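Local coordinates for PR domain zinc finger protein 2 (Homo sapiens, PDB 2QPW) that methylates a lysine of histone H3 with S-adenosyl-L-methionine as methyl donor, through the SET-like PR domain that makes up this fragment, at residues A[26-31]-A[97-102]; A[35-40]-A[44-49]; A[65-68]-A[72-75]; A[111-116]-A[129-134]. All blocks are in the same frame, centred on the assembly; numbering follows the deposited sequence.

Contact 1: residues A[26-31]-A[97-102]; sequences GLPEEV and GNWLRY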
loop_
_atom_site.group_PDB
_atom_site.type_symbol
_atom_site.label_atom_id
_atom_site.label_comp_id
_atom_site.label_asym_id
_atom_site.label_seq_id
_atom_site.Cartn_x
_atom_site.Cartn_y
_atom_site.Cartn_z
ATOM N N GLY A 26 7.490 7.099 -11.557
ATOM C CA GLY A 26 6.056 7.088 -11.674
ATOM C C GLY A 26 5.195 7.795 -10.638
ATOM O O GLY A 26 3.979 7.837 -10.818
ATOM N N LEU A 27 5.792 8.344 -9.562
ATOM C CA LEU A 27 5.013 8.943 -8.471
ATOM C C LEU A 27 4.370 10.285 -8.908
ATOM O O LEU A 27 4.978 11.044 -9.704
ATOM C CB LEU A 27 5.935 9.215 -7.254
ATOM C CG LEU A 27 6.406 8.132 -6.264
ATOM C CD1 LEU A 27 7.258 7.062 -6.930
ATOM C CD2 LEU A 27 7.160 8.764 -5.107
ATOM N N PRO A 28 3.154 10.591 -8.409
ATOM C CA PRO A 28 2.646 11.943 -8.597
ATOM C C PRO A 28 3.299 12.910 -7.587
ATOM O O PRO A 28 3.946 12.469 -6.645
ATOM C CB PRO A 28 1.147 11.795 -8.280
ATOM C CG PRO A 28 1.126 10.690 -7.223
ATOM C CD PRO A 28 2.177 9.725 -7.700
ATOM N N GLU A 29 3.120 14.212 -7.812
ATOM C CA GLU A 29 3.772 15.243 -6.999
ATOM C C GLU A 29 3.492 15.112 -5.493
ATOM O O GLU A 29 4.404 15.349 -4.693
ATOM C CB GLU A 29 3.346 16.629 -7.498
ATOM C CG GLU A 29 4.137 17.816 -6.902
ATOM C CD GLU A 29 3.721 19.164 -7.483
ATOM O OE1 GLU A 29 3.119 19.207 -8.580
ATOM O OE2 GLU A 29 4.035 20.196 -6.853
ATOM N N GLU A 30 2.247 14.754 -5.135
ATOM C CA GLU A 30 1.705 14.704 -3.735
ATOM C C GLU A 30 2.410 13.748 -2.805
ATOM O O GLU A 30 2.187 13.808 -1.579
ATOM C CB GLU A 30 0.244 14.136 -3.716
ATOM C CG GLU A 30 -0.772 14.830 -4.494
ATOM C CD GLU A 30 -0.799 14.337 -5.909
ATOM O OE1 GLU A 30 -1.658 13.497 -6.226
ATOM O OE2 GLU A 30 0.051 14.750 -6.690
ATOM N N VAL A 31 3.172 12.801 -3.369
ATOM C CA VAL A 31 3.823 11.765 -2.556
ATOM C C VAL A 31 5.317 11.578 -2.852
ATOM O O VAL A 31 5.810 11.970 -3.946
ATOM C CB VAL A 31 3.082 10.353 -2.688
ATOM C CG1 VAL A 31 1.588 10.520 -2.383
ATOM C CG2 VAL A 31 3.291 9.738 -4.077
ATOM N N GLY A 97 5.209 -4.565 -9.750
ATOM C CA GLY A 97 4.238 -3.583 -9.204
ATOM C C GLY A 97 4.619 -2.118 -9.446
ATOM O O GLY A 97 5.455 -1.811 -10.318
ATOM N N ASN A 98 3.956 -1.205 -8.736
ATOM C CA ASN A 98 4.265 0.227 -8.836
ATOM C C ASN A 98 4.394 0.853 -7.435
ATOM O O ASN A 98 4.546 0.120 -6.410
ATOM C CB ASN A 98 3.263 0.994 -9.719
ATOM C CG ASN A 98 1.818 0.811 -9.253
ATOM O OD1 ASN A 98 1.538 0.785 -8.047
ATOM N ND2 ASN A 98 0.910 0.581 -10.206
ATOM N N TRP A 99 4.345 2.189 -7.353
ATOM C CA TRP A 99 4.611 2.806 -6.032
ATOM C C TRP A 99 3.579 2.463 -4.942
ATOM O O TRP A 99 3.913 2.503 -3.725
ATOM C CB TRP A 99 4.821 4.342 -6.136
ATOM C CG TRP A 99 3.547 5.116 -6.506
ATOM C CD1 TRP A 99 3.142 5.487 -7.780
ATOM C CD2 TRP A 99 2.561 5.649 -5.600
ATOM N NE1 TRP A 99 1.951 6.212 -7.702
ATOM C CE2 TRP A 99 1.598 6.335 -6.376
ATOM C CE3 TRP A 99 2.399 5.625 -4.179
ATOM C CZ2 TRP A 99 0.484 6.974 -5.800
ATOM C CZ3 TRP A 99 1.273 6.271 -3.625
ATOM C CH2 TRP A 99 0.348 6.925 -4.422
ATOM N N LEU A 100 2.361 2.075 -5.335
ATOM C CA LEU A 100 1.355 1.654 -4.301
ATOM C C LEU A 100 1.784 0.476 -3.454
ATOM O O LEU A 100 1.397 0.376 -2.272
ATOM C CB LEU A 100 -0.041 1.400 -4.917
ATOM C CG LEU A 100 -0.856 2.646 -5.283
ATOM C CD1 LEU A 100 -0.362 3.276 -6.632
ATOM C CD2 LEU A 100 -2.305 2.270 -5.375
ATOM N N ARG A 101 2.656 -0.372 -4.007
ATOM C CA ARG A 101 3.265 -1.493 -3.239
ATOM C C ARG A 101 3.911 -1.052 -1.903
ATOM O O ARG A 101 3.869 -1.765 -0.863
ATOM C CB ARG A 101 4.355 -2.158 -4.092
ATOM C CG ARG A 101 5.134 -3.272 -3.324
ATOM C CD ARG A 101 6.416 -3.649 -3.976
ATOM N NE ARG A 101 7.068 -4.781 -3.321
ATOM C CZ ARG A 101 7.958 -4.712 -2.330
ATOM N NH1 ARG A 101 8.360 -3.546 -1.805
ATOM N NH2 ARG A 101 8.493 -5.833 -1.891
ATOM N N TYR A 102 4.525 0.119 -1.940
ATOM C CA TYR A 102 5.285 0.654 -0.791
ATOM C C TYR A 102 4.421 1.313 0.302
ATOM O O TYR A 102 4.954 1.674 1.371
ATOM C CB TYR A 102 6.356 1.622 -1.316
ATOM C CG TYR A 102 7.412 0.905 -2.127
ATOM C CD1 TYR A 102 8.518 0.342 -1.496
ATOM C CD2 TYR A 102 7.285 0.741 -3.533
ATOM C CE1 TYR A 102 9.505 -0.362 -2.216
ATOM C CE2 TYR A 102 8.255 0.020 -4.265
ATOM C CZ TYR A 102 9.366 -0.499 -3.605
ATOM O OH TYR A 102 10.332 -1.186 -4.282
#

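Contact 2: residues A[35-40]-A[44-49]; sequences PSAVDK and GVWATK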
loop_
_atom_site.group_PDB
_atom_site.type_symbol
_atom_site.label_atom_id
_atom_site.label_comp_id
_atom_site.label_asym_id
_atom_site.label_seq_id
_atom_site.Cartn_x
_atom_site.Cartn_y
_atom_site.Cartn_z
ATOM N N PRO A 35 11.976 5.909 4.045
ATOM C CA PRO A 35 11.763 4.887 5.098
ATOM C C PRO A 35 10.462 5.043 5.934
ATOM O O PRO A 35 10.114 6.172 6.343
ATOM C CB PRO A 35 13.031 5.034 5.969
ATOM C CG PRO A 35 14.083 5.400 4.987
ATOM C CD PRO A 35 13.402 6.300 3.949
ATOM N N SER A 36 9.740 3.941 6.168
ATOM C CA SER A 36 8.464 3.974 6.902
ATOM C C SER A 36 8.723 4.271 8.381
ATOM O O SER A 36 9.732 3.830 8.890
ATOM C CB SER A 36 7.773 2.608 6.825
ATOM O OG SER A 36 6.519 2.657 7.501
ATOM N N ALA A 37 7.867 5.037 9.040
ATOM C CA ALA A 37 8.000 5.216 10.512
ATOM C C ALA A 37 7.370 4.039 11.261
ATOM O O ALA A 37 7.767 3.718 12.406
ATOM C CB ALA A 37 7.343 6.548 10.954
ATOM N N VAL A 38 6.367 3.415 10.645
ATOM C CA VAL A 38 5.741 2.188 11.205
ATOM C C VAL A 38 6.725 0.984 11.269
ATOM O O VAL A 38 6.730 0.254 12.251
ATOM C CB VAL A 38 4.408 1.834 10.463
ATOM C CG1 VAL A 38 3.811 0.570 10.991
ATOM C CG2 VAL A 38 3.387 2.956 10.646
ATOM N N ASP A 39 7.570 0.810 10.241
ATOM C CA ASP A 39 8.617 -0.215 10.177
ATOM C C ASP A 39 9.803 0.400 9.429
ATOM O O ASP A 39 9.840 0.430 8.202
ATOM C CB ASP A 39 8.115 -1.500 9.493
ATOM C CG ASP A 39 9.200 -2.578 9.373
ATOM O OD1 ASP A 39 10.353 -2.351 9.811
ATOM O OD2 ASP A 39 8.901 -3.666 8.831
ATOM N N LYS A 40 10.768 0.944 10.180
ATOM C CA LYS A 40 11.851 1.671 9.523
ATOM C C LYS A 40 12.805 0.757 8.756
ATOM O O LYS A 40 13.683 1.270 8.094
ATOM C CB LYS A 40 12.610 2.590 10.483
ATOM C CG LYS A 40 13.013 1.959 11.763
ATOM C CD LYS A 40 13.820 2.965 12.649
ATOM C CE LYS A 40 12.948 3.963 13.421
ATOM N NZ LYS A 40 12.053 3.344 14.424
ATOM N N GLY A 44 8.446 3.281 2.859
ATOM C CA GLY A 44 7.022 3.666 2.912
ATOM C C GLY A 44 6.764 4.899 2.019
ATOM O O GLY A 44 7.633 5.297 1.240
ATOM N N VAL A 45 5.532 5.438 2.079
ATOM C CA VAL A 45 5.085 6.542 1.219
ATOM C C VAL A 45 4.588 7.678 2.111
ATOM O O VAL A 45 3.854 7.426 3.064
ATOM C CB VAL A 45 3.906 6.094 0.291
ATOM C CG1 VAL A 45 3.538 7.180 -0.695
ATOM C CG2 VAL A 45 4.293 4.767 -0.462
ATOM N N TRP A 46 4.989 8.905 1.773
ATOM C CA TRP A 46 4.724 10.109 2.599
ATOM C C TRP A 46 4.145 11.246 1.786
ATOM O O TRP A 46 4.510 11.439 0.627
ATOM C CB TRP A 46 6.016 10.616 3.272
ATOM C CG TRP A 46 6.656 9.626 4.197
ATOM C CD1 TRP A 46 7.382 8.546 3.839
ATOM C CD2 TRP A 46 6.656 9.660 5.635
ATOM N NE1 TRP A 46 7.830 7.865 4.960
ATOM C CE2 TRP A 46 7.391 8.526 6.078
ATOM C CE3 TRP A 46 6.070 10.508 6.592
ATOM C CZ2 TRP A 46 7.593 8.227 7.459
ATOM C CZ3 TRP A 46 6.273 10.222 7.982
ATOM C CH2 TRP A 46 7.013 9.068 8.384
ATOM N N ALA A 47 3.253 12.023 2.380
ATOM C CA ALA A 47 2.679 13.191 1.663
ATOM C C ALA A 47 3.716 14.313 1.612
ATOM O O ALA A 47 4.463 14.517 2.591
ATOM C CB ALA A 47 1.421 13.669 2.378
ATOM N N THR A 48 3.782 15.000 0.471
ATOM C CA THR A 48 4.730 16.137 0.304
ATOM C C THR A 48 4.022 17.491 0.415
ATOM O O THR A 48 4.678 18.573 0.494
ATOM C CB THR A 48 5.424 16.100 -1.085
ATOM O OG1 THR A 48 4.433 16.251 -2.107
ATOM C CG2 THR A 48 6.242 14.815 -1.285
ATOM N N LYS A 49 2.699 17.447 0.377
ATOM C CA LYS A 49 1.841 18.634 0.357
ATOM C C LYS A 49 0.432 18.207 0.804
ATOM O O LYS A 49 0.168 16.994 0.908
ATOM C CB LYS A 49 1.825 19.220 -1.059
ATOM C CG LYS A 49 1.149 18.406 -2.140
ATOM C CD LYS A 49 1.356 19.067 -3.531
ATOM C CE LYS A 49 0.357 20.198 -3.726
ATOM N NZ LYS A 49 0.261 20.756 -5.119
#

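Contact 3: residues A[65-68]-A[72-75]; sequences KKRS and NNVY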
loop_
_atom_site.group_PDB
_atom_site.type_symbol
_atom_site.label_atom_id
_atom_site.label_comp_id
_atom_site.label_asym_id
_atom_site.label_seq_id
_atom_site.Cartn_x
_atom_site.Cartn_y
_atom_site.Cartn_z
ATOM N N LYS A 65 -1.935 -14.625 -9.589
ATOM C CA LYS A 65 -1.565 -15.947 -9.067
ATOM C C LYS A 65 -2.740 -16.557 -8.283
ATOM O O LYS A 65 -3.599 -15.828 -7.761
ATOM C CB LYS A 65 -0.354 -15.859 -8.125
ATOM C CG LYS A 65 0.909 -15.183 -8.719
ATOM C CD LYS A 65 2.041 -15.238 -7.716
ATOM C CE LYS A 65 3.259 -14.495 -8.223
ATOM N NZ LYS A 65 4.317 -14.563 -7.197
ATOM N N LYS A 66 -2.793 -17.890 -8.210
ATOM C CA LYS A 66 -3.798 -18.541 -7.333
ATOM C C LYS A 66 -3.411 -18.341 -5.866
ATOM O O LYS A 66 -2.223 -18.207 -5.546
ATOM C CB LYS A 66 -3.920 -20.045 -7.602
ATOM C CG LYS A 66 -4.198 -20.434 -9.030
ATOM C CD LYS A 66 -4.304 -21.957 -9.132
ATOM C CE LYS A 66 -2.911 -22.593 -9.107
ATOM N NZ LYS A 66 -3.033 -24.068 -8.941
ATOM N N ARG A 67 -4.411 -18.351 -4.977
ATOM C CA ARG A 67 -4.134 -18.186 -3.528
ATOM C C ARG A 67 -3.045 -19.137 -3.020
ATOM O O ARG A 67 -2.229 -18.762 -2.149
ATOM C CB ARG A 67 -5.418 -18.334 -2.696
ATOM C CG ARG A 67 -5.241 -18.072 -1.176
ATOM C CD ARG A 67 -5.049 -16.562 -0.887
ATOM N NE ARG A 67 -4.285 -16.243 0.332
ATOM C CZ ARG A 67 -2.948 -16.199 0.419
ATOM N NH1 ARG A 67 -2.195 -16.492 -0.631
ATOM N NH2 ARG A 67 -2.351 -15.879 1.569
ATOM N N SER A 68 -3.036 -20.375 -3.536
ATOM C CA SER A 68 -2.071 -21.391 -3.085
ATOM C C SER A 68 -0.607 -21.090 -3.475
ATOM O O SER A 68 0.318 -21.764 -3.001
ATOM C CB SER A 68 -2.501 -22.792 -3.559
ATOM O OG SER A 68 -2.487 -22.905 -4.977
ATOM N N ASN A 72 2.459 -14.339 1.271
ATOM C CA ASN A 72 2.212 -13.315 2.276
ATOM C C ASN A 72 0.889 -12.596 1.997
ATOM O O ASN A 72 0.300 -12.760 0.900
ATOM C CB ASN A 72 3.406 -12.350 2.382
ATOM C CG ASN A 72 3.509 -11.421 1.182
ATOM O OD1 ASN A 72 2.821 -10.415 1.117
ATOM N ND2 ASN A 72 4.348 -11.784 0.215
ATOM N N ASN A 73 0.407 -11.834 2.979
ATOM C CA ASN A 73 -0.806 -11.032 2.819
ATOM C C ASN A 73 -0.494 -9.525 2.907
ATOM O O ASN A 73 -1.359 -8.709 3.272
ATOM C CB ASN A 73 -1.842 -11.403 3.899
ATOM C CG ASN A 73 -2.209 -12.873 3.894
ATOM O OD1 ASN A 73 -2.623 -13.409 2.876
ATOM N ND2 ASN A 73 -2.081 -13.531 5.056
ATOM N N VAL A 74 0.757 -9.162 2.612
ATOM C CA VAL A 74 1.220 -7.779 2.772
ATOM C C VAL A 74 1.260 -7.020 1.427
ATOM O O VAL A 74 0.710 -5.925 1.310
ATOM C CB VAL A 74 2.613 -7.744 3.472
ATOM C CG1 VAL A 74 3.158 -6.333 3.458
ATOM C CG2 VAL A 74 2.482 -8.300 4.919
ATOM N N TYR A 75 1.858 -7.640 0.415
ATOM C CA TYR A 75 2.094 -7.001 -0.876
ATOM C C TYR A 75 1.095 -7.470 -1.970
ATOM O O TYR A 75 1.459 -7.512 -3.150
ATOM C CB TYR A 75 3.551 -7.279 -1.293
ATOM C CG TYR A 75 4.591 -6.649 -0.386
ATOM C CD1 TYR A 75 4.727 -5.256 -0.338
ATOM C CD2 TYR A 75 5.447 -7.428 0.400
ATOM C CE1 TYR A 75 5.687 -4.647 0.446
ATOM C CE2 TYR A 75 6.436 -6.788 1.241
ATOM C CZ TYR A 75 6.523 -5.402 1.235
ATOM O OH TYR A 75 7.481 -4.710 1.987
#

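Contact 4: residues A[111-116]-A[129-134]; sequences EQNLFP and KPIAPG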
loop_
_atom_site.group_PDB
_atom_site.type_symbol
_atom_site.label_atom_id
_atom_site.label_comp_id
_atom_site.label_asym_id
_atom_site.label_seq_id
_atom_site.Cartn_x
_atom_site.Cartn_y
_atom_site.Cartn_z
ATOM N N GLU A 111 -4.573 5.190 12.751
ATOM C CA GLU A 111 -3.999 6.225 11.902
ATOM C C GLU A 111 -4.143 5.818 10.431
ATOM O O GLU A 111 -3.365 6.261 9.608
ATOM C CB GLU A 111 -2.507 6.459 12.228
ATOM N N GLN A 112 -5.135 4.984 10.110
ATOM C CA GLN A 112 -5.423 4.664 8.684
ATOM C C GLN A 112 -5.853 5.949 8.009
ATOM O O GLN A 112 -6.695 6.679 8.572
ATOM C CB GLN A 112 -6.563 3.617 8.579
ATOM C CG GLN A 112 -7.258 3.513 7.181
ATOM C CD GLN A 112 -8.491 2.585 7.152
ATOM O OE1 GLN A 112 -9.115 2.307 8.192
ATOM N NE2 GLN A 112 -8.864 2.133 5.946
ATOM N N ASN A 113 -5.308 6.245 6.823
ATOM C CA ASN A 113 -5.825 7.364 6.024
ATOM C C ASN A 113 -6.150 6.999 4.567
ATOM O O ASN A 113 -6.509 7.893 3.773
ATOM C CB ASN A 113 -4.892 8.606 6.088
ATOM C CG ASN A 113 -3.433 8.273 5.803
ATOM O OD1 ASN A 113 -3.146 7.387 5.016
ATOM N ND2 ASN A 113 -2.494 9.003 6.456
ATOM N N LEU A 114 -6.016 5.708 4.217
ATOM C CA LEU A 114 -6.378 5.224 2.859
ATOM C C LEU A 114 -7.297 4.020 2.983
ATOM O O LEU A 114 -7.108 3.221 3.915
ATOM C CB LEU A 114 -5.124 4.786 2.045
ATOM C CG LEU A 114 -4.139 5.914 1.619
ATOM C CD1 LEU A 114 -2.886 5.274 0.994
ATOM C CD2 LEU A 114 -4.711 6.921 0.608
ATOM N N PHE A 115 -8.255 3.876 2.056
ATOM C CA PHE A 115 -9.101 2.657 1.984
ATOM C C PHE A 115 -9.158 2.152 0.542
ATOM O O PHE A 115 -8.997 2.956 -0.406
ATOM C CB PHE A 115 -10.524 2.880 2.520
ATOM C CG PHE A 115 -11.374 3.857 1.712
ATOM C CD1 PHE A 115 -12.219 3.403 0.693
ATOM C CD2 PHE A 115 -11.360 5.238 2.013
ATOM C CE1 PHE A 115 -13.027 4.300 -0.034
ATOM C CE2 PHE A 115 -12.158 6.141 1.283
ATOM C CZ PHE A 115 -12.992 5.663 0.258
ATOM N N PRO A 116 -9.372 0.824 0.363
ATOM C CA PRO A 116 -9.371 0.258 -0.999
ATOM C C PRO A 116 -10.754 0.346 -1.679
ATOM O O PRO A 116 -11.790 0.259 -1.026
ATOM C CB PRO A 116 -8.962 -1.206 -0.761
ATOM C CG PRO A 116 -9.584 -1.545 0.559
ATOM C CD PRO A 116 -9.562 -0.229 1.384
ATOM N N LYS A 129 -9.501 10.660 4.891
ATOM C CA LYS A 129 -9.459 11.938 5.600
ATOM C C LYS A 129 -8.354 12.743 4.943
ATOM O O LYS A 129 -7.536 12.153 4.205
ATOM C CB LYS A 129 -9.161 11.732 7.091
ATOM C CG LYS A 129 -7.829 11.086 7.433
ATOM C CD LYS A 129 -7.907 10.446 8.827
ATOM C CE LYS A 129 -6.601 10.586 9.573
ATOM N NZ LYS A 129 -6.814 10.307 11.027
ATOM N N PRO A 130 -8.328 14.080 5.146
ATOM C CA PRO A 130 -7.196 14.881 4.647
ATOM C C PRO A 130 -5.840 14.431 5.196
ATOM O O PRO A 130 -5.734 13.992 6.344
ATOM C CB PRO A 130 -7.529 16.315 5.124
ATOM C CG PRO A 130 -9.007 16.284 5.389
ATOM C CD PRO A 130 -9.337 14.916 5.838
ATOM N N ILE A 131 -4.800 14.543 4.372
ATOM C CA ILE A 131 -3.443 14.189 4.815
ATOM C C ILE A 131 -2.535 15.408 4.762
ATOM O O ILE A 131 -2.498 16.121 3.755
ATOM C CB ILE A 131 -2.841 13.003 4.004
ATOM C CG1 ILE A 131 -3.768 11.784 4.125
ATOM C CG2 ILE A 131 -1.471 12.594 4.578
ATOM C CD1 ILE A 131 -3.306 10.587 3.226
ATOM N N ALA A 132 -1.839 15.657 5.866
ATOM C CA ALA A 132 -0.913 16.826 5.950
ATOM C C ALA A 132 0.485 16.508 5.428
ATOM O O ALA A 132 0.951 15.371 5.533
ATOM C CB ALA A 132 -0.833 17.328 7.403
ATOM N N PRO A 133 1.219 17.533 4.921
ATOM C CA PRO A 133 2.592 17.246 4.497
ATOM C C PRO A 133 3.430 16.654 5.651
ATOM O O PRO A 133 3.232 17.014 6.828
ATOM C CB PRO A 133 3.145 18.599 4.037
ATOM C CG PRO A 133 2.044 19.588 4.178
ATOM C CD PRO A 133 0.823 18.941 4.753
ATOM N N GLY A 134 4.317 15.718 5.331
ATOM C CA GLY A 134 5.101 15.019 6.367
ATOM C C GLY A 134 4.396 13.875 7.110
ATOM O O GLY A 134 4.979 13.294 8.042
#

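Contact 1: residues A[26-31]-A[97-102]
Trp99 carries CG between its own backbone N and carbonyl carbon (chi1 69°), which swings the indole out toward residues 26-31, and Val31, with CG1 anti to its carbonyl carbon (chi1 -53°), turns CG2 to the ring. That methyl comes down on the six-membered ring almost along its normal, a CH-pi contact in which Val31 CG2 lies 4.0 Å from the centroid of the Trp99 ring and 9° off the normal. On the opposite face, Leu100 CD1 sits 3.6 Å above the plane of the same indole, so the ring is sandwiched between two aliphatic groups. Pro28 approaches the indole obliquely, its CD atom 3.5 Å from Trp99 NE1, while Leu27 CD1 reaches the stem of the side chain, 3.7 Å from Trp99 CB. Phe57, edge-to-face with the indole, and Val45 of strand 43-47 extend the apolar surroundings. The backbone that presents Trp99 is shaped by an Asx turn: Asn98 OD1 accepts from Leu100 N at 3.1 Å, and the other end of the same amide donates to Pro59 O. In this SET-family domain the contact packs the loop that leads into strand 31-35 against the one that leads into strand 104-119. A large flat ring suits the task because it meets four residues at once; with no hydrogen bond joining the segments, shape and dispersion forces hold them together.

Contact 2: residues A[35-40]-A[44-49]
Pro35 begins the contact through its carbonyl: Trp46 NE1 lies 3.2 Å from Pro35 O, a weak hydrogen bond bent to 134°, with the oxygen at the edge of the indole near its plane. The same N-H also serves Phe34 O, so one donor is shared between two successive carbonyls. Ser36 follows, and here the chains run close, with Ser36 N 3.6 Å from Gly44 N. Glycine suits the place: with no CB it lets the backbones come this close, and Ser36 CB lies 4.1 Å from Gly44 CA. Ser36 also has its hydroxyl opposite the backbone N (chi1 -178°), where it bonds to the carboxylate of Glu136 and accepts weakly from Val38 N and Asp39 N. These residues sit where strand 31-35 turns back toward strand 43-47, a two-stranded antiparallel beta hairpin; backbone bonds of Gly44 with Phe34 and of Trp46 with Arg32 pair the strands, and one of Ser36 with Arg42 closes the turn end. Ala37 comes next. Its methyl meets the six-membered end of the indole, Ala37 CB 3.6 Å from Trp46 CH2, and its N lies oblique to the ring, 3.6 Å from Trp46 CZ2, while donating to Glu136. A small residue fits so close to a large ring.

Contact 3: residues A[65-68]-A[72-75]
Arg67 and Asn73 meet in a polar contact on the surface, across the loop that connects strand 63-65 to strand 76-81. Each backbone stays well apart from the other, the closest CA atoms being those of Arg67 and Asn72 at 9.9 Å, so side chains do the bridging, chiefly the long one of Arg67. Arg67 manages it with a bend at its second torsion (chi2 73°), which brings the guanidinium over toward Asn73. There Arg67 NH2 comes within 2.8 Å of Asn73 OD1, with the guanidinium and amide planes 80° apart. Arg67 NH1 donates to Val70 O, a bond that ties the guanidinium to its own loop. Arginine suits this exposed place, combining reach with several N-H groups. The carbonyl of Asn72 lies near it too, 4.1 Å from Arg67 NH2; that oxygen is covered by the contact and has no partner in the model. Asn72 itself shapes its side of the loop. Its OD1 accepts from Val74 N at 2.8 Å, on a lone pair in the carbonyl plane, and from Tyr75 N at 3.0 Å in a nearly straight bond (171°) along the C=O axis, forming an Asx turn and an Asx motif on one oxygen. Two bonds fix that amide's rotation, and its ND2 reaches Thr92. The loop links the two outermost strands of a three-stranded antiparallel sheet, 63-65 and 76-81, with 85-90 between them, and Lys65 pairs through its backbone with Cys88 of that middle strand.

Contact 4: residues A[111-116]-A[129-134]
Lys129 lays the aliphatic part of its side chain alongside residues 112-113. Its first torsion (chi1 62°) lifts CG to within 4.1 Å of Asn113 CB, and farther out Lys129 CD passes Gln112 O at 4.0 Å. A lysine can do this at the surface because its methylenes pack while the amine extends beyond them. Two residues on, Ile131 turns inward and makes the tighter half of the contact. With its chain extended (chi2 174°), the terminal methyl lands over the flat of the Asn113 amide: Ile131 CD1 is 3.5 Å from Asn113 CG, and 3.7 Å from both Asn113 OD1 and Asn113 ND2. The amide rim is meanwhile engaged elsewhere, OD1 accepting from Leu138 N and ND2 donating to Glu136 O, so the two polar ends are satisfied although the residue is buried. The other branch of Ile131, CG2, packs on Ala47 of strand 43-47. Asn113 lies within strand 104-119 and pairs through its backbone with Leu138 of the parallel strand 138-139; its side chain thus joins that neighbour to the loop following strand 122-127 in this SET-type fold. Gln112 adds a local bond, its NE2 giving to Leu114 O at 2.9 Å. The contact therefore divides its labour: asparagine bonds through its edge and leaves a face for isoleucine, and between the segments there is only van der Waals packing.

Contacts 1, 2 and 4 are partly buried and meet at the hairpin of strands 31-35 and 43-47, which contact 4 only packs against, while contact 3 lies at the surface. Residues 44-49 join three of them: Thr48 bonds to Glu29 and Glu30 of contact 1, and Ala47 O receives the N of Gly134 in contact 4. Contact 1 relies on aromatic-aliphatic packing, contact 4 on a methyl over an amide face, and contact 2 mixes a weak indole hydrogen bond with close backbone approach. Contact 3, on the opposite side of the chain's centre from contacts 2 and 4, is polar, yet touches contact 1 through a cation-pi pair of the Tyr75 ring and the Arg101 guanidinium.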